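Local coordinates for bifunctional protein PutA (Bdellovibrio bacteriovorus, PDB 5UR2) that probably oxidises proline to glutamate in two steps, joining a flavin-dependent proline dehydrogenase and an NAD+-dependent L-glutamate gamma-semialdehyde dehydrogenase in one chain, at residues Y324-E335 against D446-T454; F280-Q291 against C337-I348. All coordinates share one frame; numbering follows the deposited sequence.

Both contacts use helix 327-343 of the proline dehydrogenase barrel, contact 1 at its N-terminal part and contact 2 at its C-terminal part. Their centres lie about 20 Å apart, yet they touch where Asn-333 OD1 meets Phe-280 CB at 3.9 Å; along the chain their segments alternate. Contact 1 reaches the modified flavin adenine dinucleotide directly, through Tyr-324 to Lys-327, Ser-330 and Asp-331 at the adenine end and pyrophosphate. Contact 2 stands further off, the side chain of Cys-337 being about 12 Å from that ligand. Thus one helix is covered by the 446-454 loop near the cofactor and by helix 279-293 beyond it. Both contacts lie away from Glu-746 and Cys-780, the predicted catalytic residues of the aldehyde dehydrogenase part.

Contact 1: Y324-E335 against D446-T454; sequences YTNKAESDANYE and DPAQGLTPT. With P5F (N-propargylglycine-modified flavin adenine dinucleotide), chain F.
A surface contact joins Thr-454, Leu-451 and Pro-447 of an irregular loop to the start of helix 327-343, one of the outer helices of the proline dehydrogenase beta/alpha barrel. The main polar grip is a two-point bond to the carboxylate of Glu-329. Thr-454 OG1 donates to the syn lone pair of Glu-329 OE1 at 2.6 Å, while Thr-454 N hydrogen-bonds Glu-329 OE2 at 2.9 Å, from 50° out of the carboxylate plane. Arg-277 also bonds Thr-454 OG1. The Glu-329 chain is straight at chi2 (-178°), which carries the carboxylate past Leu-451 to the threonine. Leu-451 lies against the helix, CD2 meeting Ala-332 CB at 3.7 Å and CD1 touching Ala-328 CB. Further along, Pro-447 CB packs on Asp-331 CB at 3.5 Å; the carboxylate of Asp-331 pairs with Lys-327 and Lys-303. Asn-326, the N-cap, accepts from Ala-328 N through OD1, and its ND2 bonds weakly to Thr-452 O. The helix's other flank holds the cofactor: Ser-330 OG donates to adenine N3A at 2.8 Å, and Lys-327 NZ grips phosphate oxygen O1A at 2.9 Å.

Contact 2: F280-Q291 against C337-I348; sequences FEDVKSLTEFAQ and CAKYLLENIKFI
Segments 280-291 and 337-343, which bring Phe-280 onto Cys-337 and Tyr-340, are helices running nearly parallel, with 9° between their directions and axes 10.1 Å apart at closest approach. Tyr-340 is a knob in a hole formed by Phe-280, Val-283, Lys-284 and Thr-287. The edge of the Phe-280 ring is turned to the face of Tyr-340 in an offset edge-to-face pair, planes at 88° and centroids 5.7 Å apart. Lys-284 CG makes a CH-pi contact, 3.9 Å from the Tyr-340 centroid; over the opposite face lies Asn-344 ND2, near the rim, donating to Tyr-340 O. Cys-337 SG sits at the edge of the Phe-280 ring, 5.3 Å from its centroid, and also touches Val-283 CG2. With OG1 beside its own backbone N and opposite the carbonyl carbon (chi1 -60°), Thr-287 donates back to Val-283 O, leaving CG2 against Asn-344 CG at 3.7 Å. Past the end of helix 327-343, the Phe-347 ring takes Gln-291 CG over its face, and a water donates to both Ala-290 O and Phe-347 O. Side-by-side packing of neighbouring outer helices, here following strands 268-273 and 298-302, is characteristic of the beta/alpha (TIM) barrel.

Contact 1: Y324-E335 against D446-T454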
# COMPACT_ATOMS: atom_id res chain seq x y z
N TYR B 324 20.38 -32.57 7.35
CA TYR B 324 19.31 -33.18 6.58
C TYR B 324 17.99 -32.69 7.13
O TYR B 324 17.87 -32.40 8.32
CB TYR B 324 19.34 -34.71 6.66
CG TYR B 324 20.60 -35.34 6.17
CD1 TYR B 324 20.90 -35.39 4.81
CD2 TYR B 324 21.52 -35.88 7.07
CE1 TYR B 324 22.08 -36.00 4.35
CE2 TYR B 324 22.70 -36.46 6.64
CZ TYR B 324 22.97 -36.52 5.28
OH TYR B 324 24.13 -37.11 4.87
N THR B 325 16.98 -32.60 6.27
CA THR B 325 15.66 -32.21 6.74
C THR B 325 14.63 -33.32 6.58
O THR B 325 13.45 -33.11 6.88
CB THR B 325 15.21 -30.91 6.06
OG1 THR B 325 15.32 -31.04 4.65
CG2 THR B 325 16.11 -29.74 6.53
N ASN B 326 15.05 -34.51 6.15
CA ASN B 326 14.24 -35.72 6.22
C ASN B 326 14.86 -36.61 7.29
O ASN B 326 16.05 -36.96 7.20
CB ASN B 326 14.22 -36.39 4.84
CG ASN B 326 13.64 -37.82 4.86
OD1 ASN B 326 13.09 -38.29 5.85
ND2 ASN B 326 13.74 -38.49 3.72
N LYS B 327 14.08 -36.96 8.31
CA LYS B 327 14.69 -37.62 9.46
C LYS B 327 15.28 -38.99 9.09
O LYS B 327 16.26 -39.43 9.69
CB LYS B 327 13.67 -37.76 10.60
CG LYS B 327 14.33 -38.09 11.95
CD LYS B 327 14.14 -39.59 12.31
CE LYS B 327 14.85 -39.95 13.62
NZ LYS B 327 14.72 -41.41 13.93
N ALA B 328 14.68 -39.67 8.10
CA ALA B 328 15.24 -40.92 7.62
C ALA B 328 16.62 -40.73 6.99
O ALA B 328 17.44 -41.67 7.03
CB ALA B 328 14.27 -41.59 6.63
N GLU B 329 16.91 -39.56 6.41
CA GLU B 329 18.27 -39.29 5.94
C GLU B 329 19.27 -39.35 7.09
O GLU B 329 20.37 -39.89 6.93
CB GLU B 329 18.39 -37.91 5.27
CG GLU B 329 17.84 -37.80 3.88
CD GLU B 329 18.06 -36.42 3.28
OE1 GLU B 329 17.56 -35.42 3.85
OE2 GLU B 329 18.76 -36.33 2.25
N SER B 330 18.92 -38.78 8.25
CA SER B 330 19.84 -38.84 9.39
C SER B 330 20.06 -40.27 9.86
O SER B 330 21.21 -40.69 10.08
CB SER B 330 19.30 -37.98 10.54
OG SER B 330 19.30 -36.62 10.18
N ASP B 331 18.99 -41.05 10.00
CA ASP B 331 19.13 -42.45 10.40
C ASP B 331 19.99 -43.20 9.39
O ASP B 331 20.95 -43.89 9.77
CB ASP B 331 17.75 -43.11 10.49
CG ASP B 331 16.89 -42.58 11.65
OD1 ASP B 331 17.41 -41.92 12.59
OD2 ASP B 331 15.67 -42.85 11.62
N ALA B 332 19.71 -43.03 8.09
CA ALA B 332 20.45 -43.77 7.07
C ALA B 332 21.92 -43.38 7.08
O ALA B 332 22.80 -44.24 6.95
CB ALA B 332 19.84 -43.53 5.69
N ASN B 333 22.19 -42.08 7.23
CA ASN B 333 23.57 -41.62 7.30
C ASN B 333 24.26 -42.14 8.57
O ASN B 333 25.45 -42.46 8.55
CB ASN B 333 23.61 -40.09 7.24
CG ASN B 333 25.01 -39.57 7.07
OD1 ASN B 333 25.63 -39.78 6.02
ND2 ASN B 333 25.52 -38.89 8.09
N TYR B 334 23.52 -42.22 9.68
CA TYR B 334 24.08 -42.79 10.90
C TYR B 334 24.56 -44.21 10.64
O TYR B 334 25.70 -44.57 10.98
CB TYR B 334 23.04 -42.78 12.03
CG TYR B 334 23.60 -43.11 13.40
CD1 TYR B 334 23.97 -44.41 13.74
CD2 TYR B 334 23.72 -42.12 14.37
CE1 TYR B 334 24.49 -44.71 15.01
CE2 TYR B 334 24.22 -42.40 15.62
CZ TYR B 334 24.61 -43.69 15.94
OH TYR B 334 25.11 -43.94 17.20
N GLU B 335 23.71 -45.03 10.02
CA GLU B 335 24.10 -46.42 9.79
C GLU B 335 25.28 -46.51 8.82
O GLU B 335 26.19 -47.32 9.02
CB GLU B 335 22.88 -47.22 9.31
CG GLU B 335 21.83 -47.37 10.42
CD GLU B 335 20.62 -48.24 10.07
OE1 GLU B 335 20.66 -49.03 9.10
OE2 GLU B 335 19.61 -48.13 10.79
N ASP B 446 14.16 -50.24 7.26
CA ASP B 446 15.42 -49.67 6.80
C ASP B 446 15.22 -48.20 6.45
O ASP B 446 14.45 -47.90 5.53
CB ASP B 446 15.92 -50.49 5.60
CG ASP B 446 17.25 -49.99 5.04
OD1 ASP B 446 17.84 -49.05 5.60
OD2 ASP B 446 17.72 -50.58 4.05
N PRO B 447 15.89 -47.27 7.13
CA PRO B 447 15.73 -45.84 6.78
C PRO B 447 16.14 -45.52 5.36
O PRO B 447 15.64 -44.53 4.79
CB PRO B 447 16.63 -45.12 7.80
CG PRO B 447 17.65 -46.18 8.19
CD PRO B 447 16.90 -47.47 8.19
N ALA B 448 17.03 -46.33 4.78
CA ALA B 448 17.45 -46.15 3.40
C ALA B 448 16.39 -46.57 2.39
O ALA B 448 16.46 -46.15 1.23
CB ALA B 448 18.74 -46.91 3.12
N GLN B 449 15.38 -47.34 2.81
CA GLN B 449 14.39 -47.84 1.86
C GLN B 449 13.51 -46.70 1.36
O GLN B 449 12.89 -45.99 2.15
CB GLN B 449 13.53 -48.92 2.51
CG GLN B 449 12.27 -49.27 1.68
CD GLN B 449 11.46 -50.43 2.26
OE1 GLN B 449 10.94 -50.36 3.37
NE2 GLN B 449 11.34 -51.49 1.49
N GLY B 450 13.45 -46.54 0.04
CA GLY B 450 12.69 -45.45 -0.54
C GLY B 450 13.17 -44.08 -0.13
O GLY B 450 12.41 -43.11 -0.23
N LEU B 451 14.43 -43.95 0.30
CA LEU B 451 14.93 -42.70 0.86
C LEU B 451 15.09 -41.65 -0.24
O LEU B 451 15.87 -41.83 -1.19
CB LEU B 451 16.27 -42.91 1.56
CG LEU B 451 16.89 -41.64 2.15
CD1 LEU B 451 15.97 -40.99 3.23
CD2 LEU B 451 18.28 -41.93 2.68
N THR B 452 14.36 -40.55 -0.09
CA THR B 452 14.43 -39.41 -0.99
C THR B 452 15.34 -38.34 -0.41
O THR B 452 15.10 -37.90 0.72
CB THR B 452 13.03 -38.86 -1.23
OG1 THR B 452 12.42 -38.58 0.04
CG2 THR B 452 12.17 -39.90 -1.98
N PRO B 453 16.37 -37.91 -1.11
CA PRO B 453 17.27 -36.89 -0.55
C PRO B 453 16.59 -35.54 -0.44
O PRO B 453 15.61 -35.24 -1.12
CB PRO B 453 18.42 -36.83 -1.56
CG PRO B 453 18.02 -37.70 -2.73
CD PRO B 453 16.62 -38.17 -2.53
N THR B 454 17.12 -34.72 0.46
CA THR B 454 16.74 -33.32 0.54
C THR B 454 17.88 -32.46 0.03
O THR B 454 19.04 -32.88 -0.01
CB THR B 454 16.37 -32.89 1.97
OG1 THR B 454 17.50 -33.07 2.84
CG2 THR B 454 15.14 -33.66 2.49
PA P5F F . 16.04 -40.71 17.14
O1A P5F F . 16.22 -42.07 16.38
O2A P5F F . 14.69 -40.30 17.46
O5B P5F F . 16.53 -39.50 16.40
C5B P5F F . 16.17 -38.15 16.69
C4B P5F F . 17.14 -37.22 15.96
O4B P5F F . 16.93 -37.16 14.57
C3B P5F F . 17.15 -35.78 16.38
O3B P5F F . 17.83 -35.58 17.56
C2B P5F F . 17.80 -35.11 15.24
O2B P5F F . 19.17 -35.26 15.35
C1B P5F F . 17.32 -35.91 14.08
N9A P5F F . 16.18 -35.34 13.40
C8A P5F F . 14.94 -35.02 13.92
N7A P5F F . 14.17 -34.53 12.94
C5A P5F F . 14.88 -34.53 11.74
C6A P5F F . 14.60 -34.13 10.43
N6A P5F F . 13.32 -33.60 10.08
N1A P5F F . 15.54 -34.25 9.47
C2A P5F F . 16.76 -34.75 9.75
N3A P5F F . 17.07 -35.12 11.02
C4A P5F F . 16.18 -35.04 12.02
N1 P5F F . 24.11 -34.24 20.21
C2 P5F F . 25.05 -33.30 19.64
O2 P5F F . 24.67 -32.59 18.53
N3 P5F F . 26.35 -33.13 20.21
C4 P5F F . 26.78 -33.85 21.35
O4 P5F F . 28.06 -33.63 21.86
C4X P5F F . 25.78 -34.83 21.96
N5 P5F F . 26.06 -35.53 23.21
C5X P5F F . 25.26 -36.74 23.47
C6 P5F F . 25.79 -37.81 24.37
C7 P5F F . 25.07 -39.02 24.54
C7M P5F F . 25.62 -40.09 25.46
C8 P5F F . 23.83 -39.22 23.86
C8M P5F F . 23.03 -40.49 24.02
C9 P5F F . 23.32 -38.22 23.00
C9A P5F F . 24.08 -36.95 22.82
N10 P5F F . 23.56 -35.92 21.91
C10 P5F F . 24.51 -34.99 21.38
C1' P5F F . 22.17 -35.94 21.38
C2' P5F F . 22.01 -36.85 20.17
O2' P5F F . 22.70 -36.30 19.11
C3' P5F F . 20.56 -37.12 19.75
O3' P5F F . 19.98 -35.93 19.39
C4' P5F F . 19.69 -37.75 20.82
O4' P5F F . 20.52 -38.50 21.64
C5' P5F F . 18.47 -38.54 20.30
O5' P5F F . 18.73 -39.30 19.14
P P5F F . 18.19 -40.81 18.86
O1P P5F F . 19.06 -41.75 17.94
O2P P5F F . 17.90 -41.28 20.34
O3P P5F F . 16.60 -40.55 18.51
C21 P5F F . 25.99 -33.37 24.70
C22 P5F F . 26.12 -34.51 23.98
C23 P5F F . 26.88 -32.15 24.43

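Contact 2: F280-Q291 against C337-I348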
# COMPACT_ATOMS: atom_id res chain seq x y z
N PHE B 280 29.62 -37.77 6.95
CA PHE B 280 30.30 -38.96 6.43
C PHE B 280 31.69 -38.60 5.91
O PHE B 280 32.64 -39.36 6.10
CB PHE B 280 29.46 -39.67 5.37
CG PHE B 280 30.10 -40.94 4.83
CD1 PHE B 280 30.42 -42.00 5.68
CD2 PHE B 280 30.32 -41.09 3.46
CE1 PHE B 280 31.01 -43.18 5.18
CE2 PHE B 280 30.88 -42.26 2.95
CZ PHE B 280 31.23 -43.31 3.81
N GLU B 281 31.83 -37.44 5.26
CA GLU B 281 33.16 -37.02 4.84
C GLU B 281 34.08 -36.80 6.03
O GLU B 281 35.27 -37.15 5.97
CB GLU B 281 33.08 -35.77 3.97
CG GLU B 281 32.62 -36.06 2.54
CD GLU B 281 32.12 -34.82 1.81
OE1 GLU B 281 31.00 -34.33 2.11
OE2 GLU B 281 32.86 -34.32 0.94
N ASP B 282 33.55 -36.23 7.13
CA ASP B 282 34.36 -36.06 8.34
C ASP B 282 34.75 -37.40 8.94
O ASP B 282 35.85 -37.54 9.48
CB ASP B 282 33.64 -35.22 9.39
CG ASP B 282 33.54 -33.74 9.01
OD1 ASP B 282 34.36 -33.24 8.21
OD2 ASP B 282 32.61 -33.07 9.53
N VAL B 283 33.84 -38.38 8.92
CA VAL B 283 34.18 -39.72 9.43
C VAL B 283 35.34 -40.31 8.65
O VAL B 283 36.29 -40.86 9.22
CB VAL B 283 32.94 -40.63 9.38
CG1 VAL B 283 33.34 -42.10 9.57
CG2 VAL B 283 31.89 -40.20 10.42
N LYS B 284 35.29 -40.21 7.33
CA LYS B 284 36.38 -40.73 6.51
C LYS B 284 37.66 -39.97 6.79
O LYS B 284 38.75 -40.56 6.85
CB LYS B 284 35.99 -40.67 5.03
CG LYS B 284 34.86 -41.65 4.68
CD LYS B 284 34.16 -41.31 3.38
CE LYS B 284 34.91 -41.91 2.19
NZ LYS B 284 35.74 -40.95 1.43
N SER B 285 37.55 -38.66 6.97
CA SER B 285 38.73 -37.83 7.18
C SER B 285 39.36 -38.11 8.54
O SER B 285 40.58 -38.21 8.65
CB SER B 285 38.32 -36.36 7.01
OG SER B 285 39.41 -35.51 7.26
N LEU B 286 38.54 -38.28 9.58
CA LEU B 286 39.06 -38.65 10.90
C LEU B 286 39.70 -40.04 10.89
O LEU B 286 40.63 -40.29 11.67
CB LEU B 286 37.95 -38.58 11.94
CG LEU B 286 37.54 -37.18 12.40
CD1 LEU B 286 36.20 -37.24 13.16
CD2 LEU B 286 38.61 -36.61 13.30
N THR B 287 39.20 -40.97 10.07
CA THR B 287 39.82 -42.30 10.01
C THR B 287 41.22 -42.24 9.40
O THR B 287 42.16 -42.83 9.94
CB THR B 287 38.93 -43.27 9.22
OG1 THR B 287 37.64 -43.39 9.85
CG2 THR B 287 39.55 -44.67 9.17
N GLU B 288 41.38 -41.50 8.29
CA GLU B 288 42.71 -41.31 7.73
C GLU B 288 43.65 -40.70 8.75
O GLU B 288 44.79 -41.13 8.91
CB GLU B 288 42.65 -40.41 6.49
CG GLU B 288 41.83 -40.97 5.35
CD GLU B 288 42.33 -42.34 4.91
OE1 GLU B 288 43.38 -42.39 4.23
OE2 GLU B 288 41.67 -43.36 5.25
N PHE B 289 43.15 -39.70 9.49
CA PHE B 289 43.96 -39.06 10.51
C PHE B 289 44.34 -40.03 11.62
O PHE B 289 45.50 -40.06 12.06
CB PHE B 289 43.20 -37.85 11.07
CG PHE B 289 43.80 -37.32 12.32
CD1 PHE B 289 44.96 -36.58 12.27
CD2 PHE B 289 43.22 -37.60 13.54
CE1 PHE B 289 45.51 -36.11 13.43
CE2 PHE B 289 43.77 -37.13 14.70
CZ PHE B 289 44.92 -36.38 14.65
N ALA B 290 43.40 -40.88 12.05
CA ALA B 290 43.71 -41.87 13.09
C ALA B 290 44.84 -42.78 12.65
O ALA B 290 45.72 -43.15 13.45
CB ALA B 290 42.47 -42.69 13.45
N GLN B 291 44.85 -43.15 11.37
CA GLN B 291 45.93 -43.99 10.87
C GLN B 291 47.25 -43.23 10.88
O GLN B 291 48.25 -43.71 11.41
CB GLN B 291 45.58 -44.47 9.46
CG GLN B 291 46.48 -45.59 8.98
CD GLN B 291 46.41 -45.76 7.48
OE1 GLN B 291 45.89 -44.90 6.77
NE2 GLN B 291 46.94 -46.88 6.99
N CYS B 337 27.68 -44.22 8.45
CA CYS B 337 28.85 -43.85 9.24
C CYS B 337 29.26 -44.97 10.19
O CYS B 337 30.46 -45.27 10.34
CB CYS B 337 28.57 -42.57 10.03
SG CYS B 337 28.48 -41.09 8.99
N ALA B 338 28.28 -45.59 10.86
CA ALA B 338 28.58 -46.66 11.81
C ALA B 338 29.29 -47.82 11.12
O ALA B 338 30.30 -48.33 11.62
CB ALA B 338 27.30 -47.11 12.50
N LYS B 339 28.80 -48.24 9.95
CA LYS B 339 29.44 -49.33 9.23
C LYS B 339 30.90 -48.99 8.91
O LYS B 339 31.79 -49.82 9.08
CB LYS B 339 28.66 -49.67 7.96
N TYR B 340 31.15 -47.74 8.47
CA TYR B 340 32.50 -47.35 8.08
C TYR B 340 33.46 -47.41 9.28
O TYR B 340 34.55 -47.97 9.18
CB TYR B 340 32.49 -45.95 7.47
CG TYR B 340 33.81 -45.59 6.79
CD1 TYR B 340 34.05 -45.95 5.47
CD2 TYR B 340 34.80 -44.92 7.48
CE1 TYR B 340 35.25 -45.64 4.85
CE2 TYR B 340 36.00 -44.60 6.87
CZ TYR B 340 36.23 -44.97 5.56
OH TYR B 340 37.43 -44.64 4.96
N LEU B 341 33.06 -46.83 10.41
CA LEU B 341 33.90 -46.87 11.60
C LEU B 341 34.16 -48.30 12.05
O LEU B 341 35.28 -48.66 12.41
CB LEU B 341 33.25 -46.06 12.73
CG LEU B 341 33.12 -44.54 12.48
CD1 LEU B 341 32.05 -43.93 13.37
CD2 LEU B 341 34.45 -43.84 12.70
N LEU B 342 33.12 -49.15 12.04
CA LEU B 342 33.30 -50.56 12.39
C LEU B 342 34.28 -51.24 11.44
O LEU B 342 35.16 -51.99 11.86
CB LEU B 342 31.96 -51.28 12.38
CG LEU B 342 31.04 -50.91 13.53
CD1 LEU B 342 29.66 -51.54 13.31
CD2 LEU B 342 31.69 -51.37 14.86
N GLU B 343 34.14 -50.95 10.14
CA GLU B 343 35.05 -51.51 9.15
C GLU B 343 36.50 -51.16 9.45
O GLU B 343 37.40 -51.94 9.11
CB GLU B 343 34.67 -50.98 7.76
CG GLU B 343 35.43 -51.64 6.67
CD GLU B 343 34.96 -53.06 6.46
OE1 GLU B 343 33.73 -53.26 6.30
OE2 GLU B 343 35.82 -53.96 6.48
N ASN B 344 36.73 -50.06 10.15
CA ASN B 344 38.06 -49.54 10.44
C ASN B 344 38.35 -49.54 11.93
O ASN B 344 39.16 -48.73 12.41
CB ASN B 344 38.24 -48.13 9.88
CG ASN B 344 38.33 -48.10 8.37
OD1 ASN B 344 39.40 -48.33 7.83
ND2 ASN B 344 37.24 -47.73 7.69
N ILE B 345 37.72 -50.45 12.68
CA ILE B 345 37.83 -50.41 14.13
C ILE B 345 39.28 -50.60 14.58
O ILE B 345 39.62 -50.21 15.70
CB ILE B 345 36.89 -51.46 14.75
CG1 ILE B 345 36.76 -51.23 16.26
CG2 ILE B 345 37.32 -52.90 14.42
CD1 ILE B 345 35.62 -51.98 16.89
N LYS B 346 40.15 -51.14 13.73
CA LYS B 346 41.57 -51.24 14.07
C LYS B 346 42.20 -49.88 14.33
O LYS B 346 43.11 -49.76 15.15
CB LYS B 346 42.34 -51.97 12.96
N PHE B 347 41.73 -48.84 13.65
CA PHE B 347 42.34 -47.52 13.74
C PHE B 347 41.57 -46.54 14.60
O PHE B 347 42.17 -45.59 15.13
CB PHE B 347 42.49 -46.90 12.35
CG PHE B 347 43.26 -47.73 11.37
CD1 PHE B 347 44.63 -47.91 11.53
CD2 PHE B 347 42.63 -48.33 10.30
CE1 PHE B 347 45.36 -48.67 10.62
CE2 PHE B 347 43.36 -49.10 9.39
CZ PHE B 347 44.72 -49.26 9.55
N ILE B 348 40.26 -46.70 14.69
CA ILE B 348 39.39 -45.70 15.30
C ILE B 348 38.23 -46.44 15.97
O ILE B 348 37.73 -47.43 15.43
CB ILE B 348 38.94 -44.69 14.22
CG1 ILE B 348 38.28 -43.44 14.82
CG2 ILE B 348 38.09 -45.38 13.12
CD1 ILE B 348 38.07 -42.33 13.78
O HOH W 1 45.09 -45.62 14.84